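Long-range contacts in dehydrogenase (Sinorhizobium meliloti, PDB 3UOE), which probably works as an oxidoreductase of the LDH2/MDH2 family, whose members include malate and L-lactate dehydrogenases: residues N54-L64 against M140-E148; W94-V102 against A116-L124. One frame throughout, in Å; residues are numbered along the deposited sequence.

Contact 1: residues N54-L64 against M140-E148; sequences NLLLEAELRGL and MGMLAYYAE
The phenol ring of Y145 takes the side chain of L55 on one face: methyl CD2 sits over the ring centre, 3.5 Å from the centroid and 8° off the normal, a CH-pi contact. At the ring's edge, near its plane, E58 offers CG. The other methyl of L55, CD1, reaches back to CB of Y145 at 3.5 Å and also approaches the Y146 ring obliquely. Y146 in turn has the carbonyl of M140 at its edge; its OH gives that O a 2.6 Å hydrogen bond, in the carbonyl plane on a lone pair. With an alanine at Y145, L55 CD2 would probably lose the ring face it rests on, and a gap would open beside E58 CG.

Selenomethionine M142 crosses the R62 side chain at about a right angle, its CE 3.2 Å from R62 NH1. CG anti to the backbone N (chi1 171°) carries SE to 4.5 Å from A59 CB, and the bend at chi3 then turns CE toward R62 and CB of E58. In an E58-R62-E148 network, R62 NH1 makes a salt bridge to E58 OE1 (2.7 Å) within its segment and NH2 one to E148 OE1 (2.9 Å) across the contact; R333 makes another to E58 OE2. A water bridges L55 O and M142 N. G63, with positive phi, closes helix 46-61 in a Schellman motif, and L64 then packs CD2 on M142 CG. The two short helical segments cross at 101°, while P110 of helix 109-127 touches L55 and Y146, and strand 193-197 borders M142 through D196.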
ATOM      1  N   ASN A  54      -1.029   6.310 -25.749  1.00 10.80           N
ATOM      2  CA  ASN A  54      -2.100   6.717 -24.833  1.00  9.38           C
ATOM      3  C   ASN A  54      -1.605   6.821 -23.396  1.00  8.56           C
ATOM      4  O   ASN A  54      -1.979   7.740 -22.669  1.00  7.88           O
ATOM      5  CB  ASN A  54      -3.291   5.751 -24.905  1.00  9.75           C
ATOM      6  CG  ASN A  54      -4.123   5.926 -26.171  1.00 13.71           C
ATOM      7  OD1 ASN A  54      -3.968   6.904 -26.905  1.00 18.06           O
ATOM      8  ND2 ASN A  54      -5.017   4.974 -26.425  1.00 15.24           N
ATOM      9  N   LEU A  55      -0.757   5.882 -22.990  1.00  7.28           N
ATOM     10  CA  LEU A  55      -0.145   5.951 -21.662  1.00  8.06           C
ATOM     11  C   LEU A  55       0.542   7.287 -21.381  1.00  8.65           C
ATOM     12  O   LEU A  55       0.370   7.874 -20.312  1.00  7.08           O
ATOM     13  CB  LEU A  55       0.859   4.813 -21.457  1.00  7.26           C
ATOM     14  CG  LEU A  55       0.351   3.675 -20.572  1.00 10.27           C
ATOM     15  CD1 LEU A  55       0.054   4.191 -19.153  1.00  6.16           C
ATOM     16  CD2 LEU A  55      -0.880   3.008 -21.190  1.00  6.79           C
ATOM     17  N   LEU A  56       1.329   7.749 -22.346  1.00  7.36           N
ATOM     18  CA  LEU A  56       2.118   8.962 -22.187  1.00  7.76           C
ATOM     19  C   LEU A  56       1.239  10.206 -22.324  1.00  8.50           C
ATOM     20  O   LEU A  56       1.391  11.164 -21.584  1.00  7.61           O
ATOM     21  CB  LEU A  56       3.262   8.982 -23.209  1.00  7.01           C
ATOM     22  CG  LEU A  56       4.215   7.775 -23.163  1.00  7.98           C
ATOM     23  CD1 LEU A  56       5.419   7.983 -24.084  1.00  8.47           C
ATOM     24  CD2 LEU A  56       4.706   7.470 -21.729  1.00  7.52           C
ATOM     25  N   LEU A  57       0.304  10.173 -23.267  1.00 10.02           N
ATOM     26  CA  LEU A  57      -0.629  11.285 -23.459  1.00 10.18           C
ATOM     27  C   LEU A  57      -1.559  11.481 -22.256  1.00 10.08           C
ATOM     28  O   LEU A  57      -1.850  12.618 -21.861  1.00  9.33           O
ATOM     29  CB  LEU A  57      -1.442  11.080 -24.739  1.00 10.10           C
ATOM     30  CG  LEU A  57      -0.934  11.826 -25.976  1.00 18.99           C
ATOM     31  CD1 LEU A  57      -1.377  13.276 -25.916  1.00 18.35           C
ATOM     32  CD2 LEU A  57       0.583  11.738 -26.127  1.00 12.00           C
ATOM     33  N   GLU A  58      -2.022  10.375 -21.675  1.00  7.58           N
ATOM     34  CA  GLU A  58      -2.867  10.456 -20.493  1.00  9.20           C
ATOM     35  C   GLU A  58      -2.093  11.076 -19.332  1.00  9.45           C
ATOM     36  O   GLU A  58      -2.631  11.882 -18.582  1.00 10.69           O
ATOM     37  CB  GLU A  58      -3.421   9.080 -20.104  1.00 10.27           C
ATOM     38  CG  GLU A  58      -4.527   8.547 -21.018  1.00  9.00           C
ATOM     39  CD  GLU A  58      -5.782   9.424 -21.038  1.00 12.84           C
ATOM     40  OE1 GLU A  58      -6.116  10.057 -20.018  1.00 11.94           O
ATOM     41  OE2 GLU A  58      -6.449   9.478 -22.088  1.00 15.49           O
ATOM     42  N   ALA A  59      -0.827  10.699 -19.194  1.00  8.31           N
ATOM     43  CA  ALA A  59       0.041  11.318 -18.197  1.00 11.48           C
ATOM     44  C   ALA A  59       0.118  12.833 -18.415  1.00 10.48           C
ATOM     45  O   ALA A  59      -0.140  13.607 -17.489  1.00  8.71           O
ATOM     46  CB  ALA A  59       1.439  10.692 -18.227  1.00  7.01           C
ATOM     47  N   GLU A  60       0.474  13.243 -19.636  1.00  9.63           N
ATOM     48  CA  GLU A  60       0.504  14.661 -20.015  1.00 10.31           C
ATOM     49  C   GLU A  60      -0.824  15.351 -19.687  1.00 10.54           C
ATOM     50  O   GLU A  60      -0.845  16.363 -19.000  1.00  9.22           O
ATOM     51  CB  GLU A  60       0.793  14.821 -21.507  1.00  9.99           C
ATOM     52  CG  GLU A  60       2.140  14.307 -21.953  1.00  9.29           C
ATOM     53  CD  GLU A  60       3.294  15.163 -21.454  1.00 10.79           C
ATOM     54  OE1 GLU A  60       3.047  16.183 -20.780  1.00 10.68           O
ATOM     55  OE2 GLU A  60       4.454  14.817 -21.746  1.00 10.73           O
ATOM     56  N   LEU A  61      -1.928  14.785 -20.170  1.00 11.20           N
ATOM     57  CA  LEU A  61      -3.251  15.392 -19.979  1.00 10.45           C
ATOM     58  C   LEU A  61      -3.618  15.553 -18.505  1.00 11.62           C
ATOM     59  O   LEU A  61      -4.334  16.490 -18.132  1.00 12.09           O
ATOM     60  CB  LEU A  61      -4.341  14.576 -20.693  1.00  9.53           C
ATOM     61  CG  LEU A  61      -4.363  14.519 -22.224  1.00 10.19           C
ATOM     62  CD1 LEU A  61      -5.284  13.396 -22.703  1.00  8.60           C
ATOM     63  CD2 LEU A  61      -4.766  15.866 -22.845  1.00 10.41           C
ATOM     64  N   ARG A  62      -3.125  14.641 -17.670  1.00  9.81           N
ATOM     65  CA  ARG A  62      -3.492  14.631 -16.255  1.00 13.61           C
ATOM     66  C   ARG A  62      -2.531  15.421 -15.366  1.00 14.21           C
ATOM     67  O   ARG A  62      -2.652  15.405 -14.143  1.00 16.76           O
ATOM     68  CB  ARG A  62      -3.621  13.194 -15.745  1.00 14.65           C
ATOM     69  CG  ARG A  62      -4.752  12.429 -16.404  1.00 16.13           C
ATOM     70  CD  ARG A  62      -4.710  10.954 -16.072  1.00 13.81           C
ATOM     71  NE  ARG A  62      -6.029  10.370 -16.259  1.00 22.34           N
ATOM     72  CZ  ARG A  62      -6.300   9.377 -17.095  1.00 25.10           C
ATOM     73  NH1 ARG A  62      -5.326   8.824 -17.804  1.00 29.64           N
ATOM     74  NH2 ARG A  62      -7.540   8.920 -17.206  1.00 25.70           N
ATOM     75  N   GLY A  63      -1.577  16.106 -15.979  1.00 13.73           N
ATOM     76  CA  GLY A  63      -0.625  16.904 -15.227  1.00 14.01           C
ATOM     77  C   GLY A  63       0.507  16.095 -14.616  1.00 15.91           C
ATOM     78  O   GLY A  63       1.071  16.487 -13.594  1.00 14.30           O
ATOM     79  N   LEU A  64       0.848  14.970 -15.240  1.00 13.42           N
ATOM     80  CA  LEU A  64       1.988  14.169 -14.802  1.00 10.54           C
ATOM     81  C   LEU A  64       3.018  14.031 -15.931  1.00 11.71           C
ATOM     82  O   LEU A  64       3.248  12.936 -16.446  1.00 12.29           O
ATOM     83  CB  LEU A  64       1.515  12.800 -14.332  1.00  8.76           C
ATOM     84  CG  LEU A  64       2.514  11.936 -13.565  1.00 13.94           C
ATOM     85  CD1 LEU A  64       2.649  12.392 -12.113  1.00 13.91           C
ATOM     86  CD2 LEU A  64       2.082  10.478 -13.630  1.00 13.09           C
HETATM   87  N   MSE A 140       6.464   1.041 -17.219  1.00  7.11           N
HETATM   88  CA  MSE A 140       5.007   0.955 -17.240  1.00  8.10           C
HETATM   89  C   MSE A 140       4.325   2.303 -17.415  1.00  7.83           C
HETATM   90  O   MSE A 140       3.126   2.377 -17.695  1.00  6.93           O
HETATM   91  CB  MSE A 140       4.518   0.338 -15.929  1.00  7.48           C
HETATM   92  CG  MSE A 140       4.851  -1.120 -15.810  1.00  9.05           C
HETATM   93 SE   MSE A 140       3.882  -2.094 -17.190  1.00 25.93          SE
HETATM   94  CE  MSE A 140       5.114  -3.626 -17.370  1.00  8.44           C
ATOM     95  N   GLY A 141       5.082   3.373 -17.223  1.00  6.48           N
ATOM     96  CA  GLY A 141       4.483   4.688 -17.201  1.00  7.95           C
ATOM     97  C   GLY A 141       3.564   4.840 -16.003  1.00  7.66           C
ATOM     98  O   GLY A 141       3.830   4.291 -14.934  1.00  7.81           O
HETATM   99  N   MSE A 142       2.479   5.585 -16.189  1.00  5.25           N
HETATM  100  CA  MSE A 142       1.602   5.977 -15.092  1.00  6.70           C
HETATM  101  C   MSE A 142       0.666   4.858 -14.677  1.00  7.70           C
HETATM  102  O   MSE A 142      -0.215   4.477 -15.440  1.00  8.73           O
HETATM  103  CB  MSE A 142       0.781   7.196 -15.512  1.00  8.81           C
HETATM  104  CG  MSE A 142      -0.338   7.573 -14.543  1.00 10.14           C
HETATM  105 SE   MSE A 142      -1.429   9.075 -15.221  1.00 26.03          SE
HETATM  106  CE  MSE A 142      -2.417   8.148 -16.624  1.00  8.41           C
ATOM    107  N   LEU A 143       0.832   4.350 -13.461  1.00  5.78           N
ATOM    108  CA  LEU A 143       0.075   3.173 -13.037  1.00  6.34           C
ATOM    109  C   LEU A 143      -1.434   3.416 -12.904  1.00  7.85           C
ATOM    110  O   LEU A 143      -2.216   2.471 -12.944  1.00  6.22           O
ATOM    111  CB  LEU A 143       0.645   2.595 -11.741  1.00  6.25           C
ATOM    112  CG  LEU A 143       2.126   2.187 -11.764  1.00  6.91           C
ATOM    113  CD1 LEU A 143       2.472   1.322 -10.549  1.00  7.23           C
ATOM    114  CD2 LEU A 143       2.472   1.457 -13.058  1.00  5.64           C
ATOM    115  N   ALA A 144      -1.839   4.675 -12.752  1.00  7.11           N
ATOM    116  CA  ALA A 144      -3.259   5.003 -12.640  1.00  7.20           C
ATOM    117  C   ALA A 144      -4.028   4.490 -13.859  1.00  8.65           C
ATOM    118  O   ALA A 144      -5.204   4.119 -13.759  1.00  9.53           O
ATOM    119  CB  ALA A 144      -3.460   6.525 -12.466  1.00  7.30           C
ATOM    120  N   TYR A 145      -3.354   4.460 -15.007  1.00  8.39           N
ATOM    121  CA  TYR A 145      -3.972   4.026 -16.255  1.00  7.22           C
ATOM    122  C   TYR A 145      -4.555   2.615 -16.103  1.00  8.79           C
ATOM    123  O   TYR A 145      -5.689   2.353 -16.506  1.00  8.07           O
ATOM    124  CB  TYR A 145      -2.945   4.059 -17.395  1.00  7.19           C
ATOM    125  CG  TYR A 145      -3.538   3.804 -18.770  1.00  7.99           C
ATOM    126  CD1 TYR A 145      -3.772   2.507 -19.219  1.00  8.68           C
ATOM    127  CD2 TYR A 145      -3.864   4.859 -19.613  1.00  7.60           C
ATOM    128  CE1 TYR A 145      -4.325   2.265 -20.473  1.00  9.49           C
ATOM    129  CE2 TYR A 145      -4.413   4.634 -20.868  1.00  9.55           C
ATOM    130  CZ  TYR A 145      -4.643   3.335 -21.293  1.00 12.11           C
ATOM    131  OH  TYR A 145      -5.185   3.109 -22.540  1.00 14.88           O
ATOM    132  N   TYR A 146      -3.763   1.720 -15.518  1.00  7.08           N
ATOM    133  CA  TYR A 146      -4.153   0.329 -15.329  1.00  6.77           C
ATOM    134  C   TYR A 146      -5.176   0.201 -14.204  1.00  7.68           C
ATOM    135  O   TYR A 146      -6.191  -0.474 -14.368  1.00  9.05           O
ATOM    136  CB  TYR A 146      -2.919  -0.541 -15.060  1.00  6.33           C
ATOM    137  CG  TYR A 146      -1.773  -0.228 -16.001  1.00  7.29           C
ATOM    138  CD1 TYR A 146      -1.844  -0.562 -17.360  1.00  7.99           C
ATOM    139  CD2 TYR A 146      -0.637   0.429 -15.545  1.00  6.27           C
ATOM    140  CE1 TYR A 146      -0.800  -0.257 -18.240  1.00  6.56           C
ATOM    141  CE2 TYR A 146       0.412   0.732 -16.405  1.00  7.00           C
ATOM    142  CZ  TYR A 146       0.327   0.389 -17.750  1.00  8.26           C
ATOM    143  OH  TYR A 146       1.375   0.693 -18.592  1.00  7.30           O
ATOM    144  N   ALA A 147      -4.924   0.860 -13.074  1.00  7.07           N
ATOM    145  CA  ALA A 147      -5.888   0.869 -11.967  1.00  9.43           C
ATOM    146  C   ALA A 147      -7.262   1.332 -12.447  1.00  9.16           C
ATOM    147  O   ALA A 147      -8.292   0.773 -12.071  1.00  9.42           O
ATOM    148  CB  ALA A 147      -5.397   1.761 -10.817  1.00  6.88           C
ATOM    149  N   GLU A 148      -7.268   2.357 -13.289  1.00  8.68           N
ATOM    150  CA  GLU A 148      -8.515   2.909 -13.791  1.00 10.19           C
ATOM    151  C   GLU A 148      -9.207   1.929 -14.724  1.00 10.20           C
ATOM    152  O   GLU A 148     -10.427   1.796 -14.686  1.00  9.36           O
ATOM    153  CB  GLU A 148      -8.260   4.226 -14.517  1.00 12.32           C
ATOM    154  CG  GLU A 148      -9.519   4.936 -14.978  1.00 16.81           C
ATOM    155  CD  GLU A 148      -9.213   6.265 -15.640  1.00 27.62           C
ATOM    156  OE1 GLU A 148      -8.701   6.260 -16.781  1.00 28.48           O
ATOM    157  OE2 GLU A 148      -9.475   7.312 -15.013  1.00 37.86           O
TER
HETATM  158  O   HOH W   1       2.534   7.251 -18.567  1.00  6.85           O

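Contact 2: residues W94-V102 against A116-L124; sequences WRRASFLSV and AMRVTRRIL
I123 and W94 meet most closely, I123 CD1 standing 3.4 Å from CZ2 of the indole. CG1 of the same isoleucine lies over one face of the six-membered ring, 4.0 Å from its centroid and 25° off the normal, making a CH-pi contact displaced toward the rim. L100 CG, from the same segment as W94, covers the opposite face, so the indole is sandwiched between strand and helix side chains. V119 adds CG1 obliquely at 3.6 Å from W94 CZ2, and CA of T120 lies at the ring's edge, near its plane.

L100 reaches the same helix residues, its CD1 3.8 Å from T120 CG2 and close to V119 CG1. One turn earlier in the helix, V102 meets A116 more loosely through CG2 and CB.

Behind these contacts, chi1 of T120 (59°) sorts its two branches: OG1 lies between the backbone N and carbonyl carbon and donates a hydrogen bond to A116 O at 2.9 Å, which leaves CG2 for L100. A116 O also accepts from T120 N, and its two donors arrive from opposite faces of the carbonyl plane. A classic beta bulge, with R95 and R96 both facing F99, and a type I turn from R96 to F99 lead strand 91-96 into the antiparallel strand 99-105.

The contact belongs to the beta-alpha-beta unit of strand 99-105, helix 109-127 and strand 129-137. L100 and V102 make backbone bonds to strand 129-137, T120 also packs on L290 of strand 285-291, and at the turn S98 OG hydrogen-bonds S98 of the second subunit.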
ATOM      1  N   TRP A  94       0.500 -19.971 -15.932  1.00 11.00           N
ATOM      2  CA  TRP A  94      -0.207 -20.136 -14.667  1.00 10.06           C
ATOM      3  C   TRP A  94       0.574 -21.070 -13.764  1.00 11.33           C
ATOM      4  O   TRP A  94       0.615 -22.275 -13.990  1.00 12.64           O
ATOM      5  CB  TRP A  94      -1.629 -20.656 -14.898  1.00  9.15           C
ATOM      6  CG  TRP A  94      -2.492 -19.628 -15.568  1.00 10.62           C
ATOM      7  CD1 TRP A  94      -2.831 -19.570 -16.893  1.00  8.82           C
ATOM      8  CD2 TRP A  94      -3.101 -18.486 -14.947  1.00  9.44           C
ATOM      9  NE1 TRP A  94      -3.623 -18.464 -17.130  1.00  9.49           N
ATOM     10  CE2 TRP A  94      -3.802 -17.784 -15.952  1.00  9.63           C
ATOM     11  CE3 TRP A  94      -3.123 -17.993 -13.636  1.00  9.77           C
ATOM     12  CZ2 TRP A  94      -4.516 -16.615 -15.691  1.00 10.09           C
ATOM     13  CZ3 TRP A  94      -3.839 -16.826 -13.374  1.00 10.45           C
ATOM     14  CH2 TRP A  94      -4.521 -16.149 -14.401  1.00 11.08           C
ATOM     15  N   ARG A  95       1.210 -20.505 -12.747  1.00 10.00           N
ATOM     16  CA  ARG A  95       2.026 -21.294 -11.845  1.00 11.12           C
ATOM     17  C   ARG A  95       1.120 -22.000 -10.841  1.00 11.74           C
ATOM     18  O   ARG A  95       1.381 -23.141 -10.436  1.00  9.86           O
ATOM     19  CB  ARG A  95       3.061 -20.402 -11.159  1.00 11.62           C
ATOM     20  CG  ARG A  95       4.199 -19.977 -12.080  1.00 15.18           C
ATOM     21  CD  ARG A  95       5.406 -20.899 -11.943  1.00 23.78           C
ATOM     22  NE  ARG A  95       5.813 -21.025 -10.540  1.00 33.45           N
ATOM     23  CZ  ARG A  95       7.069 -21.159 -10.112  1.00 35.22           C
ATOM     24  NH1 ARG A  95       8.082 -21.172 -10.976  1.00 37.02           N
ATOM     25  NH2 ARG A  95       7.315 -21.266  -8.808  1.00 25.66           N
ATOM     26  N   ARG A  96       0.049 -21.309 -10.456  1.00  8.34           N
ATOM     27  CA  ARG A  96      -1.005 -21.875  -9.626  1.00  8.62           C
ATOM     28  C   ARG A  96      -2.315 -21.374 -10.191  1.00  7.84           C
ATOM     29  O   ARG A  96      -2.317 -20.560 -11.101  1.00  7.82           O
ATOM     30  CB  ARG A  96      -0.878 -21.402  -8.186  1.00  7.49           C
ATOM     31  CG  ARG A  96       0.486 -21.580  -7.603  1.00  8.79           C
ATOM     32  CD  ARG A  96       0.757 -23.016  -7.219  1.00 11.23           C
ATOM     33  NE  ARG A  96       1.654 -23.027  -6.073  1.00 13.40           N
ATOM     34  CZ  ARG A  96       2.954 -23.288  -6.128  1.00 18.18           C
ATOM     35  NH1 ARG A  96       3.531 -23.607  -7.282  1.00 25.13           N
ATOM     36  NH2 ARG A  96       3.675 -23.244  -5.016  1.00 19.29           N
ATOM     37  N   ALA A  97      -3.425 -21.835  -9.632  1.00  7.02           N
ATOM     38  CA  ALA A  97      -4.740 -21.444 -10.120  1.00  8.93           C
ATOM     39  C   ALA A  97      -4.932 -19.925 -10.186  1.00  9.25           C
ATOM     40  O   ALA A  97      -5.620 -19.424 -11.074  1.00  9.63           O
ATOM     41  CB  ALA A  97      -5.849 -22.099  -9.271  1.00  8.41           C
ATOM     42  N   SER A  98      -4.325 -19.192  -9.258  1.00  8.66           N
ATOM     43  CA  SER A  98      -4.567 -17.748  -9.186  1.00  8.77           C
ATOM     44  C   SER A  98      -3.319 -16.913  -9.443  1.00  8.71           C
ATOM     45  O   SER A  98      -3.325 -15.699  -9.231  1.00  8.08           O
ATOM     46  CB  SER A  98      -5.170 -17.358  -7.830  1.00  7.79           C
ATOM     47  OG  SER A  98      -6.417 -17.980  -7.626  1.00  8.62           O
ATOM     48  N   PHE A  99      -2.255 -17.557  -9.908  1.00  8.03           N
ATOM     49  CA  PHE A  99      -0.963 -16.892  -9.993  1.00  7.27           C
ATOM     50  C   PHE A  99      -0.374 -16.991 -11.391  1.00  7.96           C
ATOM     51  O   PHE A  99       0.046 -18.070 -11.821  1.00  7.16           O
ATOM     52  CB  PHE A  99       0.011 -17.474  -8.963  1.00  6.69           C
ATOM     53  CG  PHE A  99       1.248 -16.630  -8.744  1.00  8.44           C
ATOM     54  CD1 PHE A  99       2.192 -16.471  -9.761  1.00  7.54           C
ATOM     55  CD2 PHE A  99       1.474 -16.008  -7.521  1.00  7.60           C
ATOM     56  CE1 PHE A  99       3.329 -15.703  -9.565  1.00  7.00           C
ATOM     57  CE2 PHE A  99       2.608 -15.238  -7.314  1.00  7.54           C
ATOM     58  CZ  PHE A  99       3.541 -15.084  -8.344  1.00  7.50           C
ATOM     59  N   LEU A 100      -0.336 -15.857 -12.087  1.00  6.57           N
ATOM     60  CA  LEU A 100       0.206 -15.792 -13.440  1.00  7.53           C
ATOM     61  C   LEU A 100       1.623 -15.224 -13.397  1.00  8.71           C
ATOM     62  O   LEU A 100       1.839 -14.087 -12.975  1.00  6.19           O
ATOM     63  CB  LEU A 100      -0.659 -14.886 -14.316  1.00  7.38           C
ATOM     64  CG  LEU A 100      -0.910 -15.157 -15.805  1.00 11.46           C
ATOM     65  CD1 LEU A 100      -0.746 -13.855 -16.591  1.00  8.92           C
ATOM     66  CD2 LEU A 100      -0.041 -16.241 -16.398  1.00  9.43           C
ATOM     67  N   SER A 101       2.583 -16.024 -13.841  1.00  7.85           N
ATOM     68  CA  SER A 101       3.957 -15.575 -13.987  1.00  7.80           C
ATOM     69  C   SER A 101       4.203 -15.121 -15.421  1.00  7.88           C
ATOM     70  O   SER A 101       4.009 -15.890 -16.361  1.00  9.86           O
ATOM     71  CB  SER A 101       4.913 -16.712 -13.641  1.00  7.15           C
ATOM     72  OG  SER A 101       6.247 -16.300 -13.831  1.00 11.21           O
ATOM     73  N   VAL A 102       4.630 -13.877 -15.595  1.00  6.89           N
ATOM     74  CA  VAL A 102       4.799 -13.327 -16.935  1.00  6.55           C
ATOM     75  C   VAL A 102       6.246 -12.967 -17.211  1.00  6.18           C
ATOM     76  O   VAL A 102       6.860 -12.195 -16.479  1.00  6.08           O
ATOM     77  CB  VAL A 102       3.913 -12.059 -17.180  1.00  6.65           C
ATOM     78  CG1 VAL A 102       4.073 -11.552 -18.613  1.00  5.27           C
ATOM     79  CG2 VAL A 102       2.460 -12.352 -16.897  1.00  6.53           C
ATOM     80  N   ALA A 116      -1.613  -9.034 -19.727  1.00  9.69           N
ATOM     81  CA  ALA A 116      -1.669  -9.730 -18.447  1.00  9.40           C
ATOM     82  C   ALA A 116      -3.022  -9.519 -17.779  1.00  9.12           C
ATOM     83  O   ALA A 116      -3.580 -10.435 -17.170  1.00  8.86           O
ATOM     84  CB  ALA A 116      -0.553  -9.238 -17.538  1.00  7.80           C
HETATM   85  N   MSE A 117      -3.541  -8.302 -17.891  1.00  8.12           N
HETATM   86  CA  MSE A 117      -4.843  -7.992 -17.321  1.00 10.29           C
HETATM   87  C   MSE A 117      -5.949  -8.781 -18.017  1.00 10.88           C
HETATM   88  O   MSE A 117      -6.839  -9.326 -17.362  1.00 12.09           O
HETATM   89  CB  MSE A 117      -5.137  -6.490 -17.387  1.00  7.94           C
HETATM   90  CG  MSE A 117      -6.451  -6.126 -16.717  1.00 13.86           C
HETATM   91 SE   MSE A 117      -6.838  -4.204 -16.567  1.00 29.71          SE
HETATM   92  CE  MSE A 117      -5.077  -3.571 -15.979  1.00  7.76           C
ATOM     93  N   ARG A 118      -5.890  -8.852 -19.342  1.00 10.27           N
ATOM     94  CA  ARG A 118      -6.893  -9.596 -20.097  1.00 11.45           C
ATOM     95  C   ARG A 118      -6.900 -11.064 -19.679  1.00 12.89           C
ATOM     96  O   ARG A 118      -7.955 -11.658 -19.458  1.00 12.71           O
ATOM     97  CB  ARG A 118      -6.628  -9.483 -21.595  1.00 13.31           C
ATOM     98  CG  ARG A 118      -7.385 -10.510 -22.439  1.00 17.88           C
ATOM     99  CD  ARG A 118      -6.941 -10.478 -23.911  1.00 21.61           C
ATOM    100  NE  ARG A 118      -5.607 -11.048 -24.121  1.00 21.49           N
ATOM    101  CZ  ARG A 118      -5.365 -12.348 -24.254  1.00 18.50           C
ATOM    102  NH1 ARG A 118      -6.365 -13.215 -24.189  1.00 20.80           N
ATOM    103  NH2 ARG A 118      -4.125 -12.781 -24.440  1.00 20.91           N
ATOM    104  N   VAL A 119      -5.708 -11.639 -19.569  1.00 12.24           N
ATOM    105  CA  VAL A 119      -5.560 -13.042 -19.216  1.00 11.52           C
ATOM    106  C   VAL A 119      -5.981 -13.317 -17.765  1.00 10.80           C
ATOM    107  O   VAL A 119      -6.689 -14.278 -17.482  1.00 11.76           O
ATOM    108  CB  VAL A 119      -4.104 -13.513 -19.445  1.00 12.27           C
ATOM    109  CG1 VAL A 119      -3.883 -14.910 -18.842  1.00 10.33           C
ATOM    110  CG2 VAL A 119      -3.758 -13.480 -20.941  1.00 10.80           C
ATOM    111  N   THR A 120      -5.555 -12.471 -16.839  1.00  9.98           N
ATOM    112  CA  THR A 120      -5.900 -12.714 -15.447  1.00 12.98           C
ATOM    113  C   THR A 120      -7.387 -12.500 -15.196  1.00 11.55           C
ATOM    114  O   THR A 120      -7.989 -13.220 -14.409  1.00 12.36           O
ATOM    115  CB  THR A 120      -5.060 -11.871 -14.466  1.00 10.81           C
ATOM    116  OG1 THR A 120      -5.254 -10.480 -14.744  1.00 15.50           O
ATOM    117  CG2 THR A 120      -3.597 -12.216 -14.607  1.00  9.23           C
ATOM    118  N   ARG A 121      -7.977 -11.521 -15.875  1.00 11.58           N
ATOM    119  CA  ARG A 121      -9.400 -11.233 -15.709  1.00 15.21           C
ATOM    120  C   ARG A 121     -10.299 -12.442 -16.021  1.00 16.45           C
ATOM    121  O   ARG A 121     -11.330 -12.642 -15.376  1.00 14.85           O
ATOM    122  CB  ARG A 121      -9.814 -10.029 -16.564  1.00 17.67           C
ATOM    123  CG  ARG A 121     -11.235  -9.583 -16.305  1.00 26.31           C
ATOM    124  CD  ARG A 121     -11.678  -8.447 -17.213  1.00 32.91           C
ATOM    125  NE  ARG A 121     -13.097  -8.158 -17.019  1.00 37.02           N
ATOM    126  CZ  ARG A 121     -13.812  -7.351 -17.800  1.00 44.53           C
ATOM    127  NH1 ARG A 121     -13.240  -6.750 -18.836  1.00 44.86           N
ATOM    128  NH2 ARG A 121     -15.102  -7.148 -17.548  1.00 43.62           N
ATOM    129  N   ARG A 122      -9.900 -13.237 -17.012  1.00 13.21           N
ATOM    130  CA  ARG A 122     -10.659 -14.417 -17.415  1.00 17.98           C
ATOM    131  C   ARG A 122     -10.859 -15.403 -16.259  1.00 17.99           C
ATOM    132  O   ARG A 122     -11.903 -16.040 -16.138  1.00 17.91           O
ATOM    133  CB  ARG A 122      -9.946 -15.113 -18.579  1.00 17.64           C
ATOM    134  CG  ARG A 122     -10.059 -14.361 -19.898  1.00 23.64           C
ATOM    135  CD  ARG A 122      -8.787 -14.475 -20.743  1.00 28.53           C
ATOM    136  NE  ARG A 122      -8.702 -15.732 -21.484  1.00 40.72           N
ATOM    137  CZ  ARG A 122      -7.642 -16.113 -22.197  1.00 45.05           C
ATOM    138  NH1 ARG A 122      -6.566 -15.339 -22.264  1.00 30.56           N
ATOM    139  NH2 ARG A 122      -7.654 -17.275 -22.845  1.00 52.31           N
ATOM    140  N   ILE A 123      -9.842 -15.503 -15.413  1.00 15.85           N
ATOM    141  CA  ILE A 123      -9.783 -16.459 -14.317  1.00 14.44           C
ATOM    142  C   ILE A 123     -10.613 -16.025 -13.093  1.00 16.42           C
ATOM    143  O   ILE A 123     -11.068 -16.860 -12.302  1.00 16.55           O
ATOM    144  CB  ILE A 123      -8.285 -16.702 -13.944  1.00 16.31           C
ATOM    145  CG1 ILE A 123      -7.794 -18.016 -14.541  1.00 15.78           C
ATOM    146  CG2 ILE A 123      -8.033 -16.643 -12.446  1.00 16.18           C
ATOM    147  CD1 ILE A 123      -7.654 -17.981 -16.040  1.00 16.71           C
ATOM    148  N   LEU A 124     -10.827 -14.718 -12.966  1.00 15.84           N
ATOM    149  CA  LEU A 124     -11.497 -14.125 -11.806  1.00 15.18           C
ATOM    150  C   LEU A 124     -12.891 -14.679 -11.511  1.00 15.39           C
ATOM    151  O   LEU A 124     -13.300 -14.778 -10.348  1.00 15.32           O
ATOM    152  CB  LEU A 124     -11.583 -12.611 -11.973  1.00 15.60           C
ATOM    153  CG  LEU A 124     -10.394 -11.745 -11.580  1.00 12.08           C
ATOM    154  CD1 LEU A 124     -10.826 -10.271 -11.593  1.00 11.82           C
ATOM    155  CD2 LEU A 124      -9.872 -12.132 -10.204  1.00  9.89           C
TER

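Contact 1 is a buried junction centred about 7 Å from the centre of the chain, whereas the centre of contact 2 is about 21 Å away from it, partly buried, with its turn meeting the second subunit. Contact 1 sets two helix segments and their flanking loops across each other and mixes aromatic packing with a charged network and a bridging water. Contact 2 is apolar across its interface and runs a helix nearly antiparallel to strand 99-105, next to the outermost strand 91-96 of the mixed sheet. Helix 109-127 ties them: it is half of contact 2 and also packs on contact 1, where M117 CE touches Y146 O at 3.7 Å. In sequence, both segments of contact 2 fall between those of contact 1.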